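Local coordinates for protein oxidized polyvinyl alcohol hydrolase (Pseudomonas sp. VM15C, PDB 3WWC) that hydrolyses beta-diketones such as 4,6-nonanedione and oxidised polyvinyl alcohol, cleaving the carbon chain in the second step of polyvinyl alcohol degradation, at residues K165-A168 / R169-F172; Q307-T310 / Q311-N314. The protein carries 1 engineered substitution. All blocks are in the same frame, centred on the assembly; numbering follows the deposited sequence.

Contact 1: K165-A168 / R169-F172; sequences KLDA and RRLF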
# COMPACT_ATOMS: atom_id res chain seq x y z
N LYS A 165 18.89 9.81 9.41
CA LYS A 165 18.07 11.03 9.51
C LYS A 165 16.91 10.91 8.54
O LYS A 165 17.10 10.85 7.33
CB LYS A 165 18.89 12.26 9.14
CG LYS A 165 20.02 12.49 10.12
CD LYS A 165 20.73 13.80 9.77
CE LYS A 165 21.93 14.00 10.70
NZ LYS A 165 22.80 15.11 10.19
N LEU A 166 15.72 10.85 9.11
CA LEU A 166 14.51 10.70 8.31
C LEU A 166 13.63 11.95 8.44
O LEU A 166 13.53 12.56 9.52
CB LEU A 166 13.69 9.50 8.80
CG LEU A 166 14.47 8.18 8.90
CD1 LEU A 166 13.51 7.05 9.27
CD2 LEU A 166 15.16 7.86 7.56
N ASP A 167 13.04 12.33 7.32
CA ASP A 167 12.14 13.49 7.25
C ASP A 167 10.75 13.05 7.70
O ASP A 167 10.03 12.34 6.96
CB ASP A 167 12.15 14.00 5.82
CG ASP A 167 11.23 15.20 5.60
OD1 ASP A 167 10.39 15.49 6.47
OD2 ASP A 167 11.39 15.83 4.52
N ALA A 168 10.34 13.47 8.89
CA ALA A 168 9.07 13.08 9.48
C ALA A 168 7.84 13.59 8.74
O ALA A 168 6.72 13.13 9.03
CB ALA A 168 9.02 13.51 10.98
N ARG A 169 8.05 14.50 7.78
CA ARG A 169 6.96 15.01 6.95
C ARG A 169 6.93 14.29 5.60
O ARG A 169 6.08 14.62 4.75
CB ARG A 169 7.11 16.51 6.65
CG ARG A 169 7.01 17.37 7.94
CD ARG A 169 7.03 18.87 7.53
NE ARG A 169 5.81 19.24 6.81
CZ ARG A 169 5.69 20.26 5.94
NH1 ARG A 169 6.72 21.05 5.65
NH2 ARG A 169 4.50 20.52 5.39
N ARG A 170 7.82 13.32 5.39
CA ARG A 170 7.87 12.66 4.07
C ARG A 170 8.07 11.17 4.28
O ARG A 170 8.98 10.56 3.71
CB ARG A 170 8.99 13.26 3.22
CG ARG A 170 8.63 14.68 2.73
CD ARG A 170 9.66 15.16 1.72
NE ARG A 170 9.33 16.45 1.13
CZ ARG A 170 9.58 17.62 1.71
NH1 ARG A 170 10.15 17.69 2.92
NH2 ARG A 170 9.29 18.75 1.02
N LEU A 171 7.21 10.58 5.09
CA LEU A 171 7.24 9.12 5.31
C LEU A 171 6.15 8.52 4.41
O LEU A 171 4.95 8.71 4.66
CB LEU A 171 6.94 8.77 6.78
CG LEU A 171 7.88 9.49 7.78
CD1 LEU A 171 7.41 9.13 9.18
CD2 LEU A 171 9.35 9.15 7.55
N PHE A 172 6.58 7.76 3.38
CA PHE A 172 5.65 7.20 2.39
C PHE A 172 5.72 5.69 2.30
O PHE A 172 6.82 5.13 2.39
CB PHE A 172 6.02 7.74 1.00
CG PHE A 172 5.91 9.27 0.92
CD1 PHE A 172 4.69 9.88 1.02
CD2 PHE A 172 7.04 10.03 0.76
CE1 PHE A 172 4.59 11.28 0.97
CE2 PHE A 172 6.96 11.45 0.70
CZ PHE A 172 5.75 12.06 0.81
O HOH W 1 5.19 11.63 7.23
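Asp167 swings its CG opposite its own backbone N (chi1 179°), folding the carboxylate forward over the turn, where Arg169 and Arg170 receive it; Arg170 keeps CG beside its N (chi1 -72°) and runs out extended to NE. The two carboxylate oxygens divide the work. OD1 of Asp167 is met on its anti side, somewhat out of plane, by the backbone N of Arg169 at 2.9 Å. OD2, through its syn lone pair, takes NH1 of Arg170 at 2.7 Å in a salt bridge that reaches the guanidinium at its edge, near its plane, although the two planes stand 65° apart. CD of Arg170 comes within 3.4 Å of Asp167 OD2 as the two side chains cross. An asparagine in place of Asp167 is likely to leave the guanidinium without its charged mate. In the backbone, Arg170 N bonds to Asp167 O at 2.9 Å, and a water bridges Ala168 O and Leu171 N. CD2 of Leu171 packs 3.3 Å from Asp167 O. Outside the turn, Arg170 NE bonds to Ala322 O and Arg169 NH2 to Lys326 O. This is a type I beta turn, Asp167 to Arg170, overlaid by an Asx turn, and it leads strand 166-167 into strand 170-176 of the mixed sheet.

Contact 2: Q307-T310 / Q311-N314; sequences QLNT and QEFN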
# COMPACT_ATOMS: atom_id res chain seq x y z
N GLN A 307 5.06 -1.73 -15.52
CA GLN A 307 6.03 -2.33 -16.43
C GLN A 307 6.61 -1.41 -17.46
O GLN A 307 7.76 -1.62 -17.89
CB GLN A 307 5.36 -3.49 -17.17
CG GLN A 307 4.95 -4.65 -16.25
CD GLN A 307 6.13 -5.38 -15.67
OE1 GLN A 307 6.36 -5.35 -14.44
NE2 GLN A 307 6.90 -6.04 -16.51
N LEU A 308 5.83 -0.43 -17.87
CA LEU A 308 6.32 0.53 -18.85
C LEU A 308 7.17 1.61 -18.14
O LEU A 308 6.68 2.31 -17.23
CB LEU A 308 5.15 1.20 -19.58
CG LEU A 308 4.21 0.23 -20.28
CD1 LEU A 308 2.89 1.00 -20.65
CD2 LEU A 308 4.92 -0.40 -21.49
N ASN A 309 8.42 1.79 -18.57
CA ASN A 309 9.31 2.81 -17.97
C ASN A 309 9.25 2.72 -16.47
O ASN A 309 9.04 3.71 -15.77
CB ASN A 309 8.89 4.20 -18.47
CG ASN A 309 8.98 4.30 -19.98
OD1 ASN A 309 10.02 3.96 -20.54
ND2 ASN A 309 7.93 4.78 -20.63
N THR A 310 9.48 1.52 -15.97
CA THR A 310 9.37 1.24 -14.54
C THR A 310 10.12 2.18 -13.64
O THR A 310 9.53 2.73 -12.71
CB THR A 310 9.82 -0.18 -14.24
OG1 THR A 310 9.00 -1.08 -14.98
CG2 THR A 310 9.68 -0.49 -12.72
N GLN A 311 11.41 2.38 -13.86
CA GLN A 311 12.14 3.28 -12.98
C GLN A 311 11.75 4.72 -13.18
O GLN A 311 11.73 5.49 -12.20
CB GLN A 311 13.67 3.09 -13.15
CG GLN A 311 14.18 1.75 -12.65
CD GLN A 311 13.87 1.58 -11.15
OE1 GLN A 311 14.03 2.51 -10.35
NE2 GLN A 311 13.36 0.43 -10.79
N GLU A 312 11.45 5.13 -14.40
CA GLU A 312 10.95 6.50 -14.59
C GLU A 312 9.66 6.67 -13.77
O GLU A 312 9.45 7.70 -13.15
CB GLU A 312 10.59 6.80 -16.05
CG GLU A 312 11.78 6.91 -16.98
CD GLU A 312 11.28 7.17 -18.40
OE1 GLU A 312 10.37 8.02 -18.58
OE2 GLU A 312 11.80 6.50 -19.31
N PHE A 313 8.80 5.65 -13.76
CA PHE A 313 7.57 5.75 -12.99
C PHE A 313 7.85 5.84 -11.50
O PHE A 313 7.29 6.68 -10.80
CB PHE A 313 6.64 4.54 -13.25
CG PHE A 313 5.43 4.57 -12.39
CD1 PHE A 313 4.37 5.40 -12.73
CD2 PHE A 313 5.42 3.85 -11.19
CE1 PHE A 313 3.26 5.52 -11.87
CE2 PHE A 313 4.30 3.97 -10.32
CZ PHE A 313 3.25 4.80 -10.68
N ASN A 314 8.74 5.00 -10.98
CA ASN A 314 9.05 5.01 -9.56
C ASN A 314 9.58 6.37 -9.15
O ASN A 314 9.20 6.91 -8.11
CB ASN A 314 10.10 3.96 -9.16
CG ASN A 314 9.60 2.52 -9.27
OD1 ASN A 314 8.44 2.28 -9.58
ND2 ASN A 314 10.50 1.56 -8.99
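Glu312 lays its side chain beside that of Asn309, both pointing the same way. Its CB sits 3.5 Å from Asn309 O; beyond CG the chain is extended (chi2 179°), which carries CD to 3.8 Å from Asn309 CB. At the end, OE1 lies at 4.1 Å from the same CB, whereas OE2 comes to 3.3 Å from Asn309 OD1. The amide and carboxylate planes are stacked, 26° apart. Since OE2 and OD1 are both acceptors, they probably repel mildly, and the amide is held instead through ND2 by Glu340 O. The backbone carries the bonding: Phe313 N donates to Asn309 O at 2.8 Å, almost in line with the C=O bond, and Asn314 N to Thr310 O at 3.0 Å. CG of Asn314 packs 3.4 Å from Thr310 O, with OD1 engaged by Trp305 NE1. Thr310 OG1 turns back to Pro306 O. The next amides, Gln311 N and Glu312 N, bind a citrate that probably came from the crystallisation liquor, as an anion may at a helix start. The arrangement is the first turn of helix 310-322, with Asn309 at the N-cap position but its side chain making no capping bond.

The two contacts do not touch: their centres lie 23 Å apart and their nearest atoms about 10 Å. Helix 310-322 nevertheless connects them, since contact 2 forms its first turn, while Arg170 of contact 1 binds Ala322 at its last residue. Both lie away from the butanoic acid pockets, yet each lies next along the chain to a segment that reaches the same pocket, the one lined by Ala177 and His303. Strand 170-176, entered through contact 1, ends just before Ala177, an engineered residue at the position assigned by similarity to the charge relay system; His303 lies shortly before the 307-314 segment. The strand order of the large sheet fits an alpha/beta-hydrolase fold, and both contacts lie toward its periphery, their centres about 17 Å from the centre of the chain.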